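Local coordinates for protein SusD homolog (Bacteroides thetaiotaomicron, PDB 3EHM) that probably binds mucin O-glycans as a SusD-family outer-membrane lipoprotein, serving glycan utilization by this gut bacterium, at residues Ala27-Met30 with Asn31-Arg35; Ala132-Arg135 with Ala136-Phe140; Gln160-Val163 with Tyr164-Leu168. All coordinates share one frame; numbering follows the deposited sequence.

Contact 1 of 3, residues Ala27-Met30 with Asn31-Arg35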
# COMPACT_ATOMS: atom_id res chain seq x y z
N ALA A 27 18.01 -8.64 17.40
CA ALA A 27 17.00 -9.60 16.99
C ALA A 27 15.61 -8.97 16.94
O ALA A 27 14.84 -9.20 16.01
CB ALA A 27 17.00 -10.79 17.94
N ARG A 28 15.29 -8.18 17.96
CA ARG A 28 14.00 -7.51 18.04
C ARG A 28 13.80 -6.55 16.88
O ARG A 28 12.72 -6.51 16.28
CB ARG A 28 13.90 -6.76 19.36
CG ARG A 28 13.72 -7.67 20.56
CD ARG A 28 14.14 -6.98 21.84
NE ARG A 28 13.75 -7.76 23.01
CZ ARG A 28 14.58 -8.08 24.00
NH1 ARG A 28 15.84 -7.69 23.96
NH2 ARG A 28 14.13 -8.77 25.04
N PHE A 29 14.83 -5.78 16.56
CA PHE A 29 14.74 -4.81 15.47
C PHE A 29 14.59 -5.49 14.11
O PHE A 29 13.85 -5.02 13.25
CB PHE A 29 15.98 -3.90 15.47
CG PHE A 29 15.94 -2.82 14.43
CD1 PHE A 29 14.81 -2.02 14.28
CD2 PHE A 29 17.04 -2.60 13.61
CE1 PHE A 29 14.77 -1.01 13.32
CE2 PHE A 29 17.01 -1.59 12.64
CZ PHE A 29 15.88 -0.80 12.50
N MSE A 30 15.28 -6.61 13.91
CA MSE A 30 15.16 -7.30 12.63
C MSE A 30 13.79 -7.94 12.49
O MSE A 30 13.24 -8.02 11.39
CB MSE A 30 16.27 -8.35 12.48
CG MSE A 30 17.65 -7.73 12.30
SE MSE A 30 18.95 -8.93 11.52
CE MSE A 30 19.12 -10.15 13.02
N ASN A 31 13.21 -8.37 13.61
CA ASN A 31 11.88 -8.97 13.60
C ASN A 31 10.91 -7.87 13.17
O ASN A 31 10.04 -8.10 12.32
CB ASN A 31 11.50 -9.48 15.00
CG ASN A 31 10.12 -10.11 15.05
OD1 ASN A 31 9.63 -10.49 16.12
ND2 ASN A 31 9.48 -10.23 13.90
N MSE A 32 11.08 -6.68 13.74
CA MSE A 32 10.22 -5.55 13.40
C MSE A 32 10.23 -5.25 11.91
O MSE A 32 9.18 -5.08 11.29
CB MSE A 32 10.67 -4.28 14.15
CG MSE A 32 10.28 -4.23 15.61
SE MSE A 32 10.65 -2.46 16.35
CE MSE A 32 9.26 -1.48 15.42
N GLN A 33 11.43 -5.17 11.34
CA GLN A 33 11.58 -4.86 9.92
C GLN A 33 10.89 -5.87 9.01
O GLN A 33 10.33 -5.51 7.98
CB GLN A 33 13.06 -4.77 9.57
CG GLN A 33 13.78 -3.66 10.32
CD GLN A 33 15.27 -3.69 10.11
OE1 GLN A 33 15.77 -3.24 9.08
NE2 GLN A 33 15.99 -4.24 11.08
N GLN A 34 10.94 -7.14 9.39
CA GLN A 34 10.31 -8.18 8.58
C GLN A 34 8.79 -8.18 8.74
O GLN A 34 8.09 -8.84 7.98
CB GLN A 34 10.85 -9.55 8.98
CG GLN A 34 12.34 -9.69 8.79
CD GLN A 34 12.86 -10.97 9.38
OE1 GLN A 34 12.58 -12.06 8.87
NE2 GLN A 34 13.61 -10.86 10.47
N ARG A 35 8.29 -7.43 9.73
CA ARG A 35 6.86 -7.37 10.00
C ARG A 35 6.10 -6.22 9.33
O ARG A 35 4.89 -6.31 9.13
CB ARG A 35 6.61 -7.30 11.51
CG ARG A 35 7.06 -8.52 12.28
CD ARG A 35 6.24 -9.74 11.90
NE ARG A 35 6.62 -10.89 12.71
CZ ARG A 35 5.96 -12.04 12.72
NH1 ARG A 35 4.88 -12.20 11.97
NH2 ARG A 35 6.38 -13.04 13.50
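Gln33 lays its side-chain amide over one face of the Phe29 ring, one helical turn back. The ring and amide planes are only 25° apart, so the two groups are stacked, with Gln33 NE2 3.1 Å above the ring plane and displaced toward its rim. Gln33 CG also sits over that ring, 4.2 Å from the centroid of Phe29 and close to its normal, a CH-pi contact. Phe29 holds CG anti to its N (chi1 -177°), which sets the ring along the flank where Gln33 can cover it.

The same NE2 turns back to Phe29 O at 3.1 Å. It approaches from above the carbonyl plane, while Gln33 N arrives from the opposite face, so one oxygen takes two N-H groups from one residue. Gln34 repeats the pattern: Gln34 NE2 lies 3.0 Å from Met30 O, again above the carbonyl plane, opposite Gln34 N.

Beyond the turn, Gln33 bonds through NE2 to Tyr189 O and through OE1 to Leu191 N. Helix 23-36 thereby meets the chain around 189-191, while Phe29 and the selenomethionine Met32 pack on helix 116-140, and Met32 and Arg28 face helix 85-110, where Arg28 pairs with Glu105.

Contact 2 of 3, residues Ala132-Arg135 with Ala136-Phe140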
# COMPACT_ATOMS: atom_id res chain seq x y z
N ALA A 132 4.53 0.78 9.89
CA ALA A 132 3.65 -0.38 9.99
C ALA A 132 2.26 0.00 10.49
O ALA A 132 1.25 -0.43 9.93
CB ALA A 132 4.27 -1.43 10.92
N TRP A 133 2.20 0.82 11.53
CA TRP A 133 0.91 1.21 12.07
C TRP A 133 0.15 2.22 11.23
O TRP A 133 -1.04 2.44 11.44
CB TRP A 133 1.06 1.70 13.52
CG TRP A 133 1.39 0.57 14.45
CD1 TRP A 133 1.55 -0.75 14.13
CD2 TRP A 133 1.60 0.66 15.87
NE1 TRP A 133 1.83 -1.49 15.25
CE2 TRP A 133 1.87 -0.64 16.33
CE3 TRP A 133 1.58 1.72 16.78
CZ2 TRP A 133 2.12 -0.92 17.68
CZ3 TRP A 133 1.83 1.45 18.13
CH2 TRP A 133 2.10 0.13 18.56
N LEU A 134 0.84 2.83 10.26
CA LEU A 134 0.17 3.75 9.35
C LEU A 134 -0.73 2.85 8.51
O LEU A 134 -1.85 3.21 8.17
CB LEU A 134 1.18 4.47 8.45
CG LEU A 134 0.57 5.31 7.32
CD1 LEU A 134 -0.43 6.32 7.89
CD2 LEU A 134 1.68 6.04 6.56
N ARG A 135 -0.22 1.66 8.18
CA ARG A 135 -0.99 0.68 7.42
C ARG A 135 -2.17 0.21 8.28
O ARG A 135 -3.30 0.09 7.80
CB ARG A 135 -0.13 -0.53 7.05
CG ARG A 135 0.90 -0.27 5.96
CD ARG A 135 2.07 -1.24 6.07
NE ARG A 135 1.71 -2.64 5.88
CZ ARG A 135 1.50 -3.22 4.70
NH1 ARG A 135 1.61 -2.51 3.59
NH2 ARG A 135 1.20 -4.51 4.64
N ALA A 136 -1.88 -0.05 9.55
CA ALA A 136 -2.91 -0.52 10.48
C ALA A 136 -4.09 0.43 10.56
O ALA A 136 -5.24 0.02 10.39
CB ALA A 136 -2.30 -0.72 11.87
N THR A 137 -3.82 1.70 10.82
CA THR A 137 -4.92 2.66 10.92
C THR A 137 -5.59 2.88 9.57
O THR A 137 -6.81 3.06 9.50
CB THR A 137 -4.45 4.02 11.46
OG1 THR A 137 -5.56 4.91 11.52
CG2 THR A 137 -3.36 4.61 10.58
N ASP A 138 -4.82 2.84 8.49
CA ASP A 138 -5.40 3.04 7.16
C ASP A 138 -6.25 1.85 6.74
O ASP A 138 -7.07 1.96 5.83
CB ASP A 138 -4.30 3.29 6.13
CG ASP A 138 -3.64 4.65 6.31
OD1 ASP A 138 -4.22 5.49 7.03
OD2 ASP A 138 -2.56 4.88 5.73
N VAL A 139 -6.07 0.72 7.41
CA VAL A 139 -6.84 -0.47 7.11
C VAL A 139 -8.06 -0.61 8.03
O VAL A 139 -9.15 -0.90 7.56
CB VAL A 139 -5.97 -1.74 7.22
CG1 VAL A 139 -6.85 -2.98 7.25
CG2 VAL A 139 -5.02 -1.81 6.03
N PHE A 140 -7.88 -0.39 9.33
CA PHE A 140 -8.98 -0.52 10.30
C PHE A 140 -9.61 0.79 10.77
O PHE A 140 -10.79 0.82 11.13
CB PHE A 140 -8.51 -1.26 11.57
CG PHE A 140 -8.12 -2.69 11.35
CD1 PHE A 140 -6.80 -3.04 11.13
CD2 PHE A 140 -9.08 -3.70 11.41
CE1 PHE A 140 -6.42 -4.37 10.97
CE2 PHE A 140 -8.72 -5.04 11.25
CZ PHE A 140 -7.38 -5.38 11.03
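Asp138 OD1, at the end of a side chain packed against Leu134, is gripped by two groups, the hydroxyl of Tyr164 and the indole N-H of Trp521, while OD2 forms a salt bridge with Arg214, so both oxygens of this buried carboxylate have partners. The Asp138 group folds back over the previous turn because its CG stands beside the backbone N (chi1 -70°). This brings OD2 to 3.4 Å from Leu134 CD1, the two side chains crossing at an angle. It also leaves OD2 only 3.0 Å from Leu134 O, two acceptors that cannot bond each other, and the salt bridge would probably offset part of their repulsion. Leu134 O has its own donor in Asp138 N, at 3.0 Å.

One residue earlier, Thr137 N makes a nearly straight bond to Trp133 O, 2.9 Å long with an N-H...O angle of 172°. Thr137 CG2 is tucked against the same turn, 3.2 Å from Leu134 O. On another side of the helix the small Ala136 CB rests 4.5 Å from Trp133 CB. Three more polar ends find partners beyond these two turns: Thr137 OG1 bonds to Gly141 O, Trp133 NE1 donates to Tyr96 O while its indole stacks on the ring of that tyrosine, and Arg135 pairs with Asp56.

The spiral is ending here: Val139 N makes only a weak bond to Arg135 O, and Ala136 O receives both Val139 N and Phe140 N. Helix 116-140 lies against helices 85-110 and 160-178, its buried charges meeting opposite charges, and this packing of helix on helix is consistent with the tetratricopeptide-repeat framework of SusD-like proteins.

Contact 3 of 3, residues Gln160-Val163 with Tyr164-Leu168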
# COMPACT_ATOMS: atom_id res chain seq x y z
N GLN A 160 -9.11 7.72 14.50
CA GLN A 160 -8.13 7.81 13.43
C GLN A 160 -7.52 9.21 13.31
O GLN A 160 -6.33 9.35 13.01
CB GLN A 160 -8.75 7.40 12.09
CG GLN A 160 -7.80 7.47 10.92
CD GLN A 160 -8.29 6.68 9.73
OE1 GLN A 160 -9.45 6.80 9.32
NE2 GLN A 160 -7.42 5.85 9.16
N GLU A 161 -8.32 10.24 13.55
CA GLU A 161 -7.81 11.60 13.48
C GLU A 161 -6.72 11.81 14.53
O GLU A 161 -5.71 12.46 14.27
CB GLU A 161 -8.93 12.63 13.70
CG GLU A 161 -8.41 14.02 14.03
CD GLU A 161 -9.48 15.09 14.03
OE1 GLU A 161 -10.66 14.77 14.30
OE2 GLU A 161 -9.14 16.27 13.78
N VAL A 162 -6.93 11.25 15.72
CA VAL A 162 -5.94 11.39 16.79
C VAL A 162 -4.68 10.60 16.46
O VAL A 162 -3.57 11.03 16.79
CB VAL A 162 -6.53 10.93 18.14
CG1 VAL A 162 -5.44 10.88 19.21
CG2 VAL A 162 -7.63 11.91 18.57
N VAL A 163 -4.84 9.45 15.81
CA VAL A 163 -3.69 8.63 15.43
C VAL A 163 -2.82 9.44 14.48
O VAL A 163 -1.60 9.50 14.64
CB VAL A 163 -4.14 7.33 14.72
CG1 VAL A 163 -2.91 6.57 14.22
CG2 VAL A 163 -4.95 6.47 15.68
N TYR A 164 -3.45 10.07 13.50
CA TYR A 164 -2.71 10.88 12.54
C TYR A 164 -2.02 12.07 13.19
O TYR A 164 -0.84 12.31 12.96
CB TYR A 164 -3.63 11.35 11.40
CG TYR A 164 -3.62 10.41 10.22
CD1 TYR A 164 -4.17 9.13 10.30
CD2 TYR A 164 -3.03 10.79 9.02
CE1 TYR A 164 -4.11 8.24 9.22
CE2 TYR A 164 -2.96 9.92 7.93
CZ TYR A 164 -3.50 8.65 8.04
OH TYR A 164 -3.43 7.80 6.96
N ARG A 165 -2.75 12.83 14.01
CA ARG A 165 -2.16 13.99 14.67
C ARG A 165 -0.98 13.57 15.54
O ARG A 165 0.05 14.24 15.57
CB ARG A 165 -3.20 14.69 15.56
CG ARG A 165 -4.25 15.47 14.80
CD ARG A 165 -5.26 16.13 15.73
NE ARG A 165 -6.22 16.94 14.99
CZ ARG A 165 -5.92 18.09 14.39
NH1 ARG A 165 -4.69 18.58 14.47
NH2 ARG A 165 -6.86 18.75 13.73
N SER A 166 -1.14 12.45 16.24
CA SER A 166 -0.10 11.94 17.13
C SER A 166 1.12 11.39 16.39
O SER A 166 2.26 11.58 16.83
CB SER A 166 -0.69 10.86 18.04
OG SER A 166 -1.80 11.36 18.77
N MSE A 167 0.89 10.72 15.27
CA MSE A 167 1.99 10.16 14.50
C MSE A 167 2.86 11.24 13.88
O MSE A 167 4.08 11.11 13.82
CB MSE A 167 1.47 9.22 13.41
CG MSE A 167 2.57 8.37 12.80
SE MSE A 167 1.90 7.16 11.46
CE MSE A 167 0.63 6.18 12.52
N LEU A 168 2.24 12.33 13.42
CA LEU A 168 2.99 13.43 12.83
C LEU A 168 3.91 14.05 13.88
O LEU A 168 5.07 14.36 13.61
CB LEU A 168 2.03 14.48 12.26
CG LEU A 168 1.37 14.16 10.92
CD1 LEU A 168 0.24 15.14 10.64
CD2 LEU A 168 2.41 14.22 9.80
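Successive i to i+4 bonds wind the first turns of helix 160-178, from Tyr164 N on Gln160 O to Met167 N on Val163 O. Val162 O takes two donors: Ser166 OG, at 2.7 Å, reaches it from the carbonyl face opposite Ser166 N because it stands beside its backbone N (chi1 -56°), and is also hydrogen-bonded to Asn146 ND2.

Glu161 and Arg165 run side by side. Glu161 OE2 lies at the guanidinium edge, in its plane, 3.2 Å from Arg165 NE, with a weak second bond from NH2. The arginine meets OE2 on its anti side but well out of the carboxylate plane, and the flat groups are turned 32° apart. Arg165 NH2 has a further salt bridge with Asp219, so an alanine here would probably leave both Glu161 and Asp219 without their shared positive mate.

Gln160 and Tyr164 also lie alongside each other, Gln160 CG 4.0 Å from Tyr164 CD1, with amide and ring planes at 79°. Val163 CG1 packs against the methyl CE of the selenomethionine Met167, 3.9 Å away.

Tyr164 and Met167 face helices 116-140 and 197-215, Arg165 and Leu168 turn to helix 220-231, and Gln160 bonds to the backbone of Trp520.

Each contact is a local turn within one helix, and the three follow in series along the chain, neither nested nor crossed; none closes a long loop. Contact 1 lies near the N terminus on helix 23-36, contact 2 at the end of helix 116-140, and contact 3 at the start of helix 160-178, the next helix. Contacts 1 and 2 have centres about 18 Å apart and do not touch, although helix 23-36 packs on an earlier part of helix 116-140. Contacts 2 and 3 meet directly, with centres about 11 Å apart: Leu134 CD1 is 3.5 Å from Tyr164 OH. Helix 116-140 therefore lies between the other two.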